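Disulfide bond protein A (PDB 3BCI) probably acts as a thiol:disulfide oxidoreductase of the thioredoxin family, using a redox-active cysteine pair in oxidative protein folding. Local coordinates at residues L80-Q85 with E101-H106; S61-R66 with K122-K127; P13-Y18 with E167-L172; L54-K59 with K148-A153. All blocks are in the same frame, centred on the assembly; numbering follows the deposited sequence.

Contact 1: L80-Q85 with E101-H106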
loop_
_atom_site.group_PDB
_atom_site.type_symbol
_atom_site.label_atom_id
_atom_site.label_comp_id
_atom_site.label_asym_id
_atom_site.label_seq_id
_atom_site.Cartn_x
_atom_site.Cartn_y
_atom_site.Cartn_z
ATOM N N LEU A 80 -7.667 1.040 2.185
ATOM C CA LEU A 80 -7.811 0.563 0.817
ATOM C C LEU A 80 -8.312 1.640 -0.143
ATOM O O LEU A 80 -7.922 1.661 -1.313
ATOM C CB LEU A 80 -8.711 -0.678 0.774
ATOM C CG LEU A 80 -8.055 -1.891 1.451
ATOM C CD1 LEU A 80 -8.973 -3.105 1.347
ATOM C CD2 LEU A 80 -6.710 -2.189 0.789
ATOM N N ASP A 81 -9.169 2.539 0.334
ATOM C CA ASP A 81 -9.655 3.609 -0.530
ATOM C C ASP A 81 -8.496 4.553 -0.806
ATOM O O ASP A 81 -8.325 5.041 -1.923
ATOM C CB ASP A 81 -10.784 4.408 0.131
ATOM C CG ASP A 81 -12.068 3.622 0.246
ATOM O OD1 ASP A 81 -12.342 2.770 -0.626
ATOM O OD2 ASP A 81 -12.815 3.874 1.209
ATOM N N PHE A 82 -7.709 4.817 0.232
ATOM C CA PHE A 82 -6.560 5.704 0.106
ATOM C C PHE A 82 -5.600 5.151 -0.942
ATOM O O PHE A 82 -5.130 5.870 -1.821
ATOM C CB PHE A 82 -5.826 5.813 1.444
ATOM C CG PHE A 82 -4.663 6.763 1.412
ATOM C CD1 PHE A 82 -4.877 8.133 1.380
ATOM C CD2 PHE A 82 -3.357 6.284 1.355
ATOM C CE1 PHE A 82 -3.809 9.013 1.288
ATOM C CE2 PHE A 82 -2.281 7.155 1.263
ATOM C CZ PHE A 82 -2.508 8.524 1.228
ATOM N N GLN A 83 -5.319 3.860 -0.832
ATOM C CA GLN A 83 -4.409 3.187 -1.737
ATOM C C GLN A 83 -4.922 3.268 -3.173
ATOM O O GLN A 83 -4.189 3.648 -4.088
ATOM C CB GLN A 83 -4.254 1.736 -1.281
ATOM C CG GLN A 83 -3.124 0.984 -1.915
ATOM C CD GLN A 83 -2.730 -0.231 -1.103
ATOM O OE1 GLN A 83 -3.531 -1.142 -0.896
ATOM N NE2 GLN A 83 -1.488 -0.245 -0.629
ATOM N N LYS A 84 -6.190 2.933 -3.368
ATOM C CA LYS A 84 -6.782 2.979 -4.700
ATOM C C LYS A 84 -6.714 4.385 -5.282
ATOM O O LYS A 84 -6.284 4.581 -6.420
ATOM C CB LYS A 84 -8.242 2.520 -4.648
ATOM C CG LYS A 84 -8.979 2.640 -5.981
ATOM C CD LYS A 84 -10.348 1.985 -5.909
ATOM C CE LYS A 84 -11.255 2.701 -4.923
ATOM N NZ LYS A 84 -12.364 1.821 -4.459
ATOM N N GLN A 85 -7.142 5.363 -4.490
ATOM C CA GLN A 85 -7.148 6.754 -4.920
ATOM C C GLN A 85 -5.751 7.305 -5.184
ATOM O O GLN A 85 -5.572 8.146 -6.067
ATOM C CB GLN A 85 -7.876 7.620 -3.884
ATOM C CG GLN A 85 -9.392 7.419 -3.881
ATOM C CD GLN A 85 -10.090 8.151 -2.742
ATOM O OE1 GLN A 85 -9.797 9.315 -2.461
ATOM N NE2 GLN A 85 -11.031 7.471 -2.090
ATOM N N GLU A 101 1.801 18.276 -0.441
ATOM C CA GLU A 101 0.594 18.980 -0.846
ATOM C C GLU A 101 -0.408 17.973 -1.394
ATOM O O GLU A 101 -1.567 17.951 -0.988
ATOM C CB GLU A 101 0.902 20.014 -1.935
ATOM C CG GLU A 101 -0.302 20.884 -2.306
ATOM C CD GLU A 101 -0.099 21.675 -3.588
ATOM O OE1 GLU A 101 1.061 21.981 -3.928
ATOM O OE2 GLU A 101 -1.107 22.004 -4.251
ATOM N N LEU A 102 0.045 17.138 -2.326
ATOM C CA LEU A 102 -0.829 16.135 -2.924
ATOM C C LEU A 102 -1.260 15.094 -1.898
ATOM O O LEU A 102 -2.423 14.690 -1.865
ATOM C CB LEU A 102 -0.132 15.446 -4.104
ATOM C CG LEU A 102 -0.933 14.343 -4.808
ATOM C CD1 LEU A 102 -0.522 14.252 -6.268
ATOM C CD2 LEU A 102 -0.716 13.008 -4.096
ATOM N N LEU A 103 -0.328 14.654 -1.059
ATOM C CA LEU A 103 -0.672 13.661 -0.046
ATOM C C LEU A 103 -1.686 14.218 0.959
ATOM O O LEU A 103 -2.652 13.540 1.309
ATOM C CB LEU A 103 0.597 13.171 0.658
ATOM C CG LEU A 103 1.481 12.326 -0.273
ATOM C CD1 LEU A 103 2.853 12.126 0.342
ATOM C CD2 LEU A 103 0.807 10.984 -0.541
ATOM N N ASP A 104 -1.488 15.452 1.416
ATOM C CA ASP A 104 -2.440 16.035 2.359
ATOM C C ASP A 104 -3.807 16.103 1.679
ATOM O O ASP A 104 -4.837 15.813 2.292
ATOM C CB ASP A 104 -1.998 17.439 2.796
ATOM C CG ASP A 104 -0.794 17.410 3.725
ATOM O OD1 ASP A 104 -0.361 16.307 4.113
ATOM O OD2 ASP A 104 -0.283 18.494 4.073
ATOM N N LYS A 105 -3.808 16.471 0.405
ATOM C CA LYS A 105 -5.046 16.559 -0.358
ATOM C C LYS A 105 -5.740 15.198 -0.384
ATOM O O LYS A 105 -6.955 15.099 -0.221
ATOM C CB LYS A 105 -4.747 17.020 -1.787
ATOM C CG LYS A 105 -5.960 17.064 -2.706
ATOM C CD LYS A 105 -5.621 17.719 -4.043
ATOM C CE LYS A 105 -4.646 16.888 -4.865
ATOM N NZ LYS A 105 -5.282 15.655 -5.392
ATOM N N HIS A 106 -4.966 14.142 -0.586
ATOM C CA HIS A 106 -5.547 12.806 -0.623
ATOM C C HIS A 106 -6.054 12.359 0.744
ATOM O O HIS A 106 -7.090 11.700 0.849
ATOM C CB HIS A 106 -4.528 11.818 -1.187
ATOM C CG HIS A 106 -4.479 11.812 -2.683
ATOM N ND1 HIS A 106 -4.749 10.686 -3.430
ATOM C CD2 HIS A 106 -4.252 12.810 -3.570
ATOM C CE1 HIS A 106 -4.691 10.990 -4.716
ATOM N NE2 HIS A 106 -4.391 12.270 -4.827
HETATM O O HOH W 1 -5.293 8.559 -1.964
HETATM O O HOH W 2 -7.734 9.519 -0.725
#
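Phe82 and His106 mark the closest backbone approach of helix segments 80-85 and 101-106, with CA atoms 7.2 Å apart. The segment axes stay 11.4 Å from each other, and their N-to-C directions diverge by 137°, nearer antiparallel than parallel. Such wide spacing illustrates how large side chains and water can bridge two helix segments whose backbones stand apart. Phe82 carries its ring away from its own backbone N (chi1 -177°), which sends CE1 to within 3.8 Å of His106 CB; the two side chains cross at about a right angle. Leu103 CD2 adds a looser apolar touch, 4.5 Å from Phe82 CZ. The imidazole turns an edge to the opposing backbone, so that His106 CE1 sits 3.3 Å from Gln85 O. Water supplies the polar links. One molecule joins Phe82 O to His106 ND1, 2.6 Å from the latter, and a second donates to both Gln85 OE1 and His106 O. Behind the contact, Phe82 and Leu103 both rest on helix 61-74, through Ser68 and Val71 and through Val63 and Ala67 respectively, while Leu80 and Gln83 turn helix 79-88 toward helix 24-42 and strand 48-53.

Contact 2: S61-R66 with K122-K127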
loop_
_atom_site.group_PDB
_atom_site.type_symbol
_atom_site.label_atom_id
_atom_site.label_comp_id
_atom_site.label_asym_id
_atom_site.label_seq_id
_atom_site.Cartn_x
_atom_site.Cartn_y
_atom_site.Cartn_z
ATOM N N SER A 61 9.069 8.767 -3.032
ATOM C CA SER A 61 8.450 7.459 -2.818
ATOM C C SER A 61 8.258 7.173 -1.338
ATOM O O SER A 61 7.191 6.734 -0.915
ATOM C CB SER A 61 9.309 6.338 -3.423
ATOM O OG SER A 61 9.039 6.158 -4.802
ATOM N N ILE A 62 9.298 7.427 -0.555
ATOM C CA ILE A 62 9.262 7.184 0.882
ATOM C C ILE A 62 8.260 8.100 1.581
ATOM O O ILE A 62 7.666 7.720 2.593
ATOM C CB ILE A 62 10.671 7.379 1.507
ATOM C CG1 ILE A 62 10.704 6.814 2.927
ATOM C CG2 ILE A 62 11.041 8.861 1.517
ATOM C CD1 ILE A 62 10.532 5.297 2.989
ATOM N N VAL A 63 8.076 9.304 1.047
ATOM C CA VAL A 63 7.140 10.247 1.645
ATOM C C VAL A 63 5.731 9.701 1.457
ATOM O O VAL A 63 4.915 9.726 2.380
ATOM C CB VAL A 63 7.237 11.650 0.993
ATOM C CG1 VAL A 63 6.251 12.597 1.658
ATOM C CG2 VAL A 63 8.654 12.202 1.137
ATOM N N GLY A 64 5.452 9.206 0.255
ATOM C CA GLY A 64 4.147 8.640 -0.025
ATOM C C GLY A 64 3.912 7.433 0.866
ATOM O O GLY A 64 2.800 7.215 1.357
ATOM N N SER A 65 4.967 6.653 1.087
ATOM C CA SER A 65 4.877 5.464 1.927
ATOM C C SER A 65 4.551 5.837 3.368
ATOM O O SER A 65 3.754 5.165 4.013
ATOM C CB SER A 65 6.188 4.676 1.889
ATOM O OG SER A 65 6.080 3.496 2.670
ATOM N N ARG A 66 5.175 6.896 3.879
ATOM C CA ARG A 66 4.899 7.345 5.246
ATOM C C ARG A 66 3.425 7.742 5.409
ATOM O O ARG A 66 2.765 7.323 6.354
ATOM C CB ARG A 66 5.776 8.549 5.603
ATOM C CG ARG A 66 7.259 8.240 5.710
ATOM C CD ARG A 66 8.070 9.526 5.737
ATOM N NE ARG A 66 9.503 9.264 5.703
ATOM C CZ ARG A 66 10.402 10.122 5.234
ATOM N NH1 ARG A 66 10.016 11.298 4.758
ATOM N NH2 ARG A 66 11.686 9.802 5.239
ATOM N N LYS A 122 0.172 15.051 10.595
ATOM C CA LYS A 122 1.323 15.386 11.425
ATOM C C LYS A 122 2.247 14.180 11.633
ATOM O O LYS A 122 3.468 14.316 11.652
ATOM C CB LYS A 122 0.843 15.930 12.775
ATOM C CG LYS A 122 1.956 16.417 13.705
ATOM C CD LYS A 122 2.463 15.314 14.613
ATOM C CE LYS A 122 3.429 15.862 15.650
ATOM N NZ LYS A 122 3.883 14.810 16.598
ATOM N N ASP A 123 1.666 12.991 11.768
ATOM C CA ASP A 123 2.468 11.797 11.999
ATOM C C ASP A 123 3.430 11.445 10.862
ATOM O O ASP A 123 4.604 11.185 11.111
ATOM C CB ASP A 123 1.554 10.601 12.304
ATOM C CG ASP A 123 2.311 9.420 12.912
ATOM O OD1 ASP A 123 3.018 8.699 12.176
ATOM O OD2 ASP A 123 2.202 9.220 14.139
ATOM N N TYR A 124 2.955 11.452 9.619
ATOM C CA TYR A 124 3.828 11.096 8.502
ATOM C C TYR A 124 4.894 12.139 8.189
ATOM O O TYR A 124 5.842 11.857 7.461
ATOM C CB TYR A 124 2.996 10.768 7.247
ATOM C CG TYR A 124 2.740 11.899 6.267
ATOM C CD1 TYR A 124 3.662 12.204 5.265
ATOM C CD2 TYR A 124 1.548 12.628 6.306
ATOM C CE1 TYR A 124 3.401 13.206 4.321
ATOM C CE2 TYR A 124 1.277 13.631 5.370
ATOM C CZ TYR A 124 2.205 13.914 4.380
ATOM O OH TYR A 124 1.935 14.898 3.450
ATOM N N LYS A 125 4.754 13.334 8.756
ATOM C CA LYS A 125 5.726 14.400 8.529
ATOM C C LYS A 125 6.705 14.543 9.692
ATOM O O LYS A 125 7.636 15.341 9.630
ATOM C CB LYS A 125 5.013 15.738 8.322
ATOM C CG LYS A 125 4.032 15.763 7.158
ATOM C CD LYS A 125 3.391 17.134 7.020
ATOM C CE LYS A 125 2.408 17.166 5.868
ATOM N NZ LYS A 125 1.760 18.493 5.732
ATOM N N THR A 126 6.492 13.772 10.753
ATOM C CA THR A 126 7.356 13.848 11.929
ATOM C C THR A 126 8.451 12.784 11.929
ATOM O O THR A 126 8.171 11.589 11.947
ATOM C CB THR A 126 6.532 13.706 13.219
ATOM O OG1 THR A 126 5.509 14.709 13.243
ATOM C CG2 THR A 126 7.426 13.872 14.446
ATOM N N LYS A 127 9.703 13.223 11.922
ATOM C CA LYS A 127 10.813 12.287 11.915
ATOM C C LYS A 127 10.717 11.269 13.043
ATOM O O LYS A 127 10.417 11.614 14.184
ATOM C CB LYS A 127 12.145 13.029 12.010
ATOM C CG LYS A 127 13.321 12.102 12.275
ATOM C CD LYS A 127 14.545 12.496 11.472
ATOM C CE LYS A 127 15.693 11.536 11.733
ATOM N NZ LYS A 127 16.841 11.804 10.826
HETATM O O HOH W 3 7.555 12.762 5.469
#
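Val63 and Arg66, one helical turn apart, meet Tyr124 across the contact. The apolar part is carried by the tyrosine's edge: Val63 CG1 reaches Tyr124 CE1 at 3.9 Å, the two side chains crossing obliquely, and Arg66 CB also lies near the ring plane. Arg66 and Tyr124 have CA atoms 5.1 Å apart, and Tyr124 CB packs on Arg66 O at 3.6 Å. A chi1 of 93°, well off the usual staggered values, swings the phenol alongside helix 61-74, and one of its faces takes Lys125 CG 3.7 Å above the centre.

Polar links are indirect. A water accepts from Arg66 NH1 and donates to Tyr124 O, 2.8 Å away, joining the two segments, between which there is no direct hydrogen bond. The extended arginine has a further partner in Trp132, a cation-pi contact, and Ile62 CG2 lies over one guanidinium face toward its rim. Tyr124 OH bonds to Asp104, which fixes the far end of the ring. Within 122-127, Thr126 OG1 donates to Lys122 O at 2.6 Å, from 37° above the carbonyl plane.

Helix-on-helix packing of this kind builds the helical domain that DsbA proteins carry as an insertion in the thioredoxin fold.

Contact 3: P13-Y18 with E167-L172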
loop_
_atom_site.group_PDB
_atom_site.type_symbol
_atom_site.label_atom_id
_atom_site.label_comp_id
_atom_site.label_asym_id
_atom_site.label_seq_id
_atom_site.Cartn_x
_atom_site.Cartn_y
_atom_site.Cartn_z
ATOM N N PRO A 13 -5.039 -16.692 6.159
ATOM C CA PRO A 13 -4.038 -16.446 5.120
ATOM C C PRO A 13 -3.481 -15.016 5.188
ATOM O O PRO A 13 -4.207 -14.065 5.474
ATOM C CB PRO A 13 -4.825 -16.675 3.831
ATOM C CG PRO A 13 -5.823 -17.737 4.225
ATOM C CD PRO A 13 -6.268 -17.281 5.591
ATOM N N LEU A 14 -2.187 -14.868 4.945
ATOM C CA LEU A 14 -1.587 -13.541 4.912
ATOM C C LEU A 14 -1.234 -13.238 3.453
ATOM O O LEU A 14 -0.439 -13.950 2.838
ATOM C CB LEU A 14 -0.315 -13.484 5.749
ATOM C CG LEU A 14 0.608 -12.302 5.422
ATOM C CD1 LEU A 14 0.020 -10.988 5.936
ATOM C CD2 LEU A 14 1.966 -12.552 6.043
ATOM N N VAL A 15 -1.836 -12.192 2.898
ATOM C CA VAL A 15 -1.554 -11.811 1.518
ATOM C C VAL A 15 -0.633 -10.592 1.527
ATOM O O VAL A 15 -0.979 -9.541 2.071
ATOM C CB VAL A 15 -2.851 -11.461 0.758
ATOM C CG1 VAL A 15 -2.520 -11.029 -0.667
ATOM C CG2 VAL A 15 -3.795 -12.668 0.752
ATOM N N VAL A 16 0.546 -10.739 0.927
ATOM C CA VAL A 16 1.513 -9.649 0.878
ATOM C C VAL A 16 1.769 -9.214 -0.559
ATOM O O VAL A 16 2.040 -10.041 -1.437
ATOM C CB VAL A 16 2.872 -10.060 1.490
ATOM C CG1 VAL A 16 3.831 -8.868 1.465
ATOM C CG2 VAL A 16 2.682 -10.567 2.912
ATOM N N VAL A 17 1.672 -7.911 -0.793
ATOM C CA VAL A 17 1.925 -7.353 -2.114
ATOM C C VAL A 17 3.086 -6.379 -1.966
ATOM O O VAL A 17 3.047 -5.481 -1.123
ATOM C CB VAL A 17 0.691 -6.596 -2.674
ATOM C CG1 VAL A 17 1.077 -5.805 -3.940
ATOM C CG2 VAL A 17 -0.413 -7.591 -3.016
ATOM N N TYR A 18 4.125 -6.587 -2.768
ATOM C CA TYR A 18 5.308 -5.730 -2.759
ATOM C C TYR A 18 5.195 -4.752 -3.912
ATOM O O TYR A 18 4.869 -5.146 -5.031
ATOM C CB TYR A 18 6.571 -6.577 -2.927
ATOM C CG TYR A 18 6.905 -7.432 -1.729
ATOM C CD1 TYR A 18 7.650 -6.918 -0.667
ATOM C CD2 TYR A 18 6.496 -8.765 -1.665
ATOM C CE1 TYR A 18 7.989 -7.711 0.424
ATOM C CE2 TYR A 18 6.824 -9.568 -0.578
ATOM C CZ TYR A 18 7.575 -9.037 0.461
ATOM O OH TYR A 18 7.942 -9.838 1.515
ATOM N N GLU A 167 -8.172 -14.239 -9.870
ATOM C CA GLU A 167 -8.382 -15.682 -9.786
ATOM C C GLU A 167 -7.135 -16.450 -9.376
ATOM O O GLU A 167 -7.227 -17.567 -8.864
ATOM C CB GLU A 167 -8.907 -16.224 -11.118
ATOM C CG GLU A 167 -10.064 -15.418 -11.679
ATOM C CD GLU A 167 -10.898 -16.198 -12.673
ATOM O OE1 GLU A 167 -10.315 -16.903 -13.524
ATOM O OE2 GLU A 167 -12.141 -16.095 -12.606
ATOM N N SER A 168 -5.965 -15.863 -9.604
ATOM C CA SER A 168 -4.728 -16.531 -9.227
ATOM C C SER A 168 -4.567 -16.473 -7.706
ATOM O O SER A 168 -3.965 -17.359 -7.096
ATOM C CB SER A 168 -3.534 -15.872 -9.922
ATOM O OG SER A 168 -2.355 -16.611 -9.672
ATOM N N TYR A 169 -5.109 -15.427 -7.092
ATOM C CA TYR A 169 -5.041 -15.297 -5.635
ATOM C C TYR A 169 -6.048 -16.277 -5.046
ATOM O O TYR A 169 -5.740 -17.035 -4.124
ATOM C CB TYR A 169 -5.419 -13.882 -5.190
ATOM C CG TYR A 169 -4.424 -12.812 -5.561
ATOM C CD1 TYR A 169 -3.605 -12.228 -4.590
ATOM C CD2 TYR A 169 -4.305 -12.373 -6.879
ATOM C CE1 TYR A 169 -2.696 -11.235 -4.923
ATOM C CE2 TYR A 169 -3.397 -11.381 -7.225
ATOM C CZ TYR A 169 -2.596 -10.815 -6.242
ATOM O OH TYR A 169 -1.694 -9.836 -6.585
ATOM N N GLU A 170 -7.257 -16.242 -5.590
ATOM C CA GLU A 170 -8.346 -17.102 -5.151
ATOM C C GLU A 170 -7.914 -18.562 -5.184
ATOM O O GLU A 170 -8.288 -19.355 -4.317
ATOM C CB GLU A 170 -9.560 -16.879 -6.057
ATOM C CG GLU A 170 -10.828 -17.563 -5.603
ATOM C CD GLU A 170 -12.036 -17.090 -6.383
ATOM O OE1 GLU A 170 -12.000 -17.155 -7.630
ATOM O OE2 GLU A 170 -13.021 -16.653 -5.750
ATOM N N LYS A 171 -7.109 -18.908 -6.183
ATOM C CA LYS A 171 -6.609 -20.265 -6.339
ATOM C C LYS A 171 -5.844 -20.697 -5.091
ATOM O O LYS A 171 -6.090 -21.773 -4.550
ATOM C CB LYS A 171 -5.711 -20.339 -7.573
ATOM C CG LYS A 171 -5.316 -21.738 -8.004
ATOM C CD LYS A 171 -4.676 -21.691 -9.381
ATOM C CE LYS A 171 -3.606 -22.752 -9.537
ATOM N NZ LYS A 171 -2.908 -22.627 -10.845
ATOM N N LEU A 172 -4.926 -19.853 -4.630
ATOM C CA LEU A 172 -4.144 -20.154 -3.434
ATOM C C LEU A 172 -4.981 -20.114 -2.161
ATOM O O LEU A 172 -4.729 -20.862 -1.217
ATOM C CB LEU A 172 -2.986 -19.161 -3.286
ATOM C CG LEU A 172 -1.715 -19.443 -4.078
ATOM C CD1 LEU A 172 -0.672 -18.379 -3.764
ATOM C CD2 LEU A 172 -1.192 -20.821 -3.715
#
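Val15 and Tyr169 make the main touch between strand segment 13-18 and helix segment 167-172, Val15 CG1 standing 4.2 Å from Tyr169 CD1. The methyl comes in at the edge of the ring, near its plane. Farther along the ring, Val17 CG2 approaches Tyr169 OH at 4.4 Å. The backbones stay apart, the CA atoms of Val15 and Tyr169 being separated by 8.7 Å, and the tyrosine side chain covers most of the distance. With CG beside its backbone N (chi1 -69°), Tyr169 aims its ring at the strand. Its hydroxyl, buried among hydrophobic groups, finds a polar partner in the carbonyl oxygen of Pro163.

Here the thioredoxin fold declares itself: strand 14-19 runs inside the sheet between 48-53 and 152-155, and helix 166-174 packs on the same face as helix 24-42, which begins with the CxxC motif. Tyr169 therefore also touches Leu29 and Val33 of that helix and Ala153 of the neighbouring strand, while Val17 rests on Leu29 and Tyr49.

Strand alternation selects which valines take part. Val16 points away from the helix; its side chain touches Val52, and its CG1 lies 3.7 Å above one face of Tyr18. Farther out, backbone hydrogen bonds hold Val15 to Glu48 and Gln50 and Val16 to Phe154. Helix 166-174 is tied to the loop before it by Ser168 OG with Asp162 N and by a Lys171-Glu161 salt bridge.

Contact 4: L54-K59 with K148-A153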
loop_
_atom_site.group_PDB
_atom_site.type_symbol
_atom_site.label_atom_id
_atom_site.label_comp_id
_atom_site.label_asym_id
_atom_site.label_seq_id
_atom_site.Cartn_x
_atom_site.Cartn_y
_atom_site.Cartn_z
ATOM N N LEU A 54 8.549 -0.680 -1.410
ATOM C CA LEU A 54 10.003 -0.621 -1.547
ATOM C C LEU A 54 10.535 0.815 -1.648
ATOM O O LEU A 54 11.731 1.044 -1.476
ATOM C CB LEU A 54 10.468 -1.439 -2.765
ATOM C CG LEU A 54 10.638 -2.950 -2.569
ATOM C CD1 LEU A 54 9.275 -3.621 -2.421
ATOM C CD2 LEU A 54 11.393 -3.540 -3.760
ATOM N N ALA A 55 9.646 1.770 -1.917
ATOM C CA ALA A 55 10.015 3.188 -2.036
ATOM C C ALA A 55 11.340 3.336 -2.774
ATOM O O ALA A 55 12.283 3.930 -2.253
ATOM C CB ALA A 55 10.122 3.817 -0.646
ATOM N N PHE A 56 11.398 2.815 -3.994
ATOM C CA PHE A 56 12.629 2.836 -4.775
ATOM C C PHE A 56 12.615 3.695 -6.032
ATOM O O PHE A 56 13.617 3.752 -6.741
ATOM C CB PHE A 56 12.991 1.401 -5.171
ATOM C CG PHE A 56 12.067 0.806 -6.205
ATOM C CD1 PHE A 56 12.445 0.745 -7.545
ATOM C CD2 PHE A 56 10.813 0.323 -5.845
ATOM C CE1 PHE A 56 11.586 0.209 -8.513
ATOM C CE2 PHE A 56 9.946 -0.213 -6.804
ATOM C CZ PHE A 56 10.333 -0.270 -8.139
ATOM N N LEU A 57 11.503 4.364 -6.314
ATOM C CA LEU A 57 11.415 5.171 -7.524
ATOM C C LEU A 57 11.541 6.685 -7.349
ATOM O O LEU A 57 10.918 7.454 -8.081
ATOM C CB LEU A 57 10.115 4.831 -8.257
ATOM C CG LEU A 57 10.096 3.394 -8.796
ATOM C CD1 LEU A 57 8.731 3.065 -9.383
ATOM C CD2 LEU A 57 11.190 3.240 -9.859
ATOM N N GLY A 58 12.356 7.118 -6.394
ATOM C CA GLY A 58 12.526 8.546 -6.184
ATOM C C GLY A 58 12.448 8.937 -4.722
ATOM O O GLY A 58 11.894 8.204 -3.907
ATOM N N LYS A 59 12.989 10.106 -4.390
ATOM C CA LYS A 59 12.996 10.579 -3.012
ATOM C C LYS A 59 11.604 10.828 -2.448
ATOM O O LYS A 59 11.432 10.891 -1.236
ATOM C CB LYS A 59 13.838 11.855 -2.893
ATOM C CG LYS A 59 13.441 12.944 -3.864
ATOM C CD LYS A 59 14.339 14.178 -3.763
ATOM C CE LYS A 59 13.948 15.106 -2.614
ATOM N NZ LYS A 59 14.447 14.663 -1.282
ATOM N N LYS A 148 13.101 -9.188 -5.540
ATOM C CA LYS A 148 13.775 -8.534 -6.655
ATOM C C LYS A 148 12.848 -7.652 -7.480
ATOM O O LYS A 148 13.051 -6.442 -7.586
ATOM C CB LYS A 148 14.405 -9.584 -7.572
ATOM C CG LYS A 148 15.506 -10.415 -6.931
ATOM C CD LYS A 148 16.016 -11.471 -7.904
ATOM C CE LYS A 148 16.518 -10.838 -9.196
ATOM N NZ LYS A 148 16.879 -11.857 -10.219
ATOM N N THR A 149 11.826 -8.268 -8.065
ATOM C CA THR A 149 10.883 -7.544 -8.903
ATOM C C THR A 149 9.586 -7.130 -8.220
ATOM O O THR A 149 9.140 -7.749 -7.256
ATOM C CB THR A 149 10.511 -8.374 -10.142
ATOM O OG1 THR A 149 10.088 -9.680 -9.729
ATOM C CG2 THR A 149 11.699 -8.496 -11.079
ATOM N N THR A 150 8.992 -6.066 -8.744
ATOM C CA THR A 150 7.727 -5.554 -8.243
ATOM C C THR A 150 6.903 -5.218 -9.476
ATOM O O THR A 150 7.445 -4.792 -10.488
ATOM C CB THR A 150 7.915 -4.271 -7.410
ATOM O OG1 THR A 150 8.558 -3.272 -8.206
ATOM C CG2 THR A 150 8.757 -4.553 -6.177
ATOM N N PRO A 151 5.585 -5.429 -9.414
ATOM C CA PRO A 151 4.908 -5.962 -8.230
ATOM C C PRO A 151 4.966 -7.485 -8.144
ATOM O O PRO A 151 5.027 -8.172 -9.159
ATOM C CB PRO A 151 3.478 -5.474 -8.417
ATOM C CG PRO A 151 3.308 -5.576 -9.914
ATOM C CD PRO A 151 4.608 -4.984 -10.425
ATOM N N THR A 152 4.969 -8.001 -6.921
ATOM C CA THR A 152 4.967 -9.440 -6.689
ATOM C C THR A 152 4.085 -9.667 -5.473
ATOM O O THR A 152 4.027 -8.824 -4.578
ATOM C CB THR A 152 6.391 -10.008 -6.423
ATOM O OG1 THR A 152 7.088 -9.174 -5.488
ATOM C CG2 THR A 152 7.177 -10.099 -7.724
ATOM N N ALA A 153 3.378 -10.791 -5.453
ATOM C CA ALA A 153 2.490 -11.095 -4.342
ATOM C C ALA A 153 2.712 -12.501 -3.826
ATOM O O ALA A 153 3.072 -13.399 -4.581
ATOM C CB ALA A 153 1.035 -10.910 -4.777
#
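Thr150 meets Leu54 and Phe56 beside the cis-proline loop of the thioredoxin fold; the peptide bond before Pro151 is cis. As is usual in this family, that loop faces the CxxC motif: Thr150 touches residues of the motif, and Pro151 packs on Cys26, which can form a disulfide with Cys23, although both appear as free thiols here. The snug part of the contact is apolar. Leu54 and Thr150 reach for each other tip to tip, and the threonine methyl CG2 is received by both branches of the leucine, 3.7 Å from CD2 and 3.9 Å from CD1. On the looser, solvent side lies Phe56, an exposed residue that slides past Thr150 in the opposite direction. Its CZ comes to 3.5 Å from Thr150 OG1, an oblique approach without a hydrogen bond. One torsion divides the labour: at chi1 58° the threonine holds OG1 between its backbone N and carbonyl carbon, sending hydroxyl to the phenylalanine and methyl to the leucine. Asp20 OD2, accepting from Phe56 N, and Lys22 NZ, bonded to Leu57 O, hold loop 54-59. Against one face of the Phe56 ring, offset toward its rim, Leu57 CG stands 3.5 Å above the plane.

How the contacts relate
The four contacts show how a helical insertion is accommodated in a thioredoxin fold. Contact 3 encloses nearly the whole chain; contact 4 is nested within it, contact 2 within contact 4, and contact 1 innermost. Contacts 3 and 4, with centres about 18 Å apart, share the sheet through neighbouring strands 14-19 and 152-155, where Tyr18 N bonds to Thr152 O. Contacts 1 and 2, about 13 Å apart between centres, are joined by the salt bridge of Asp104 with Lys125. Ala55 packs on Ser61, linking contact 4 to contact 2, whereas contacts 2 and 3 lie about 27 Å apart between centres. Loop 54-59, which lies against the cis-proline segment, runs on into helix 61-74 of the helical domain.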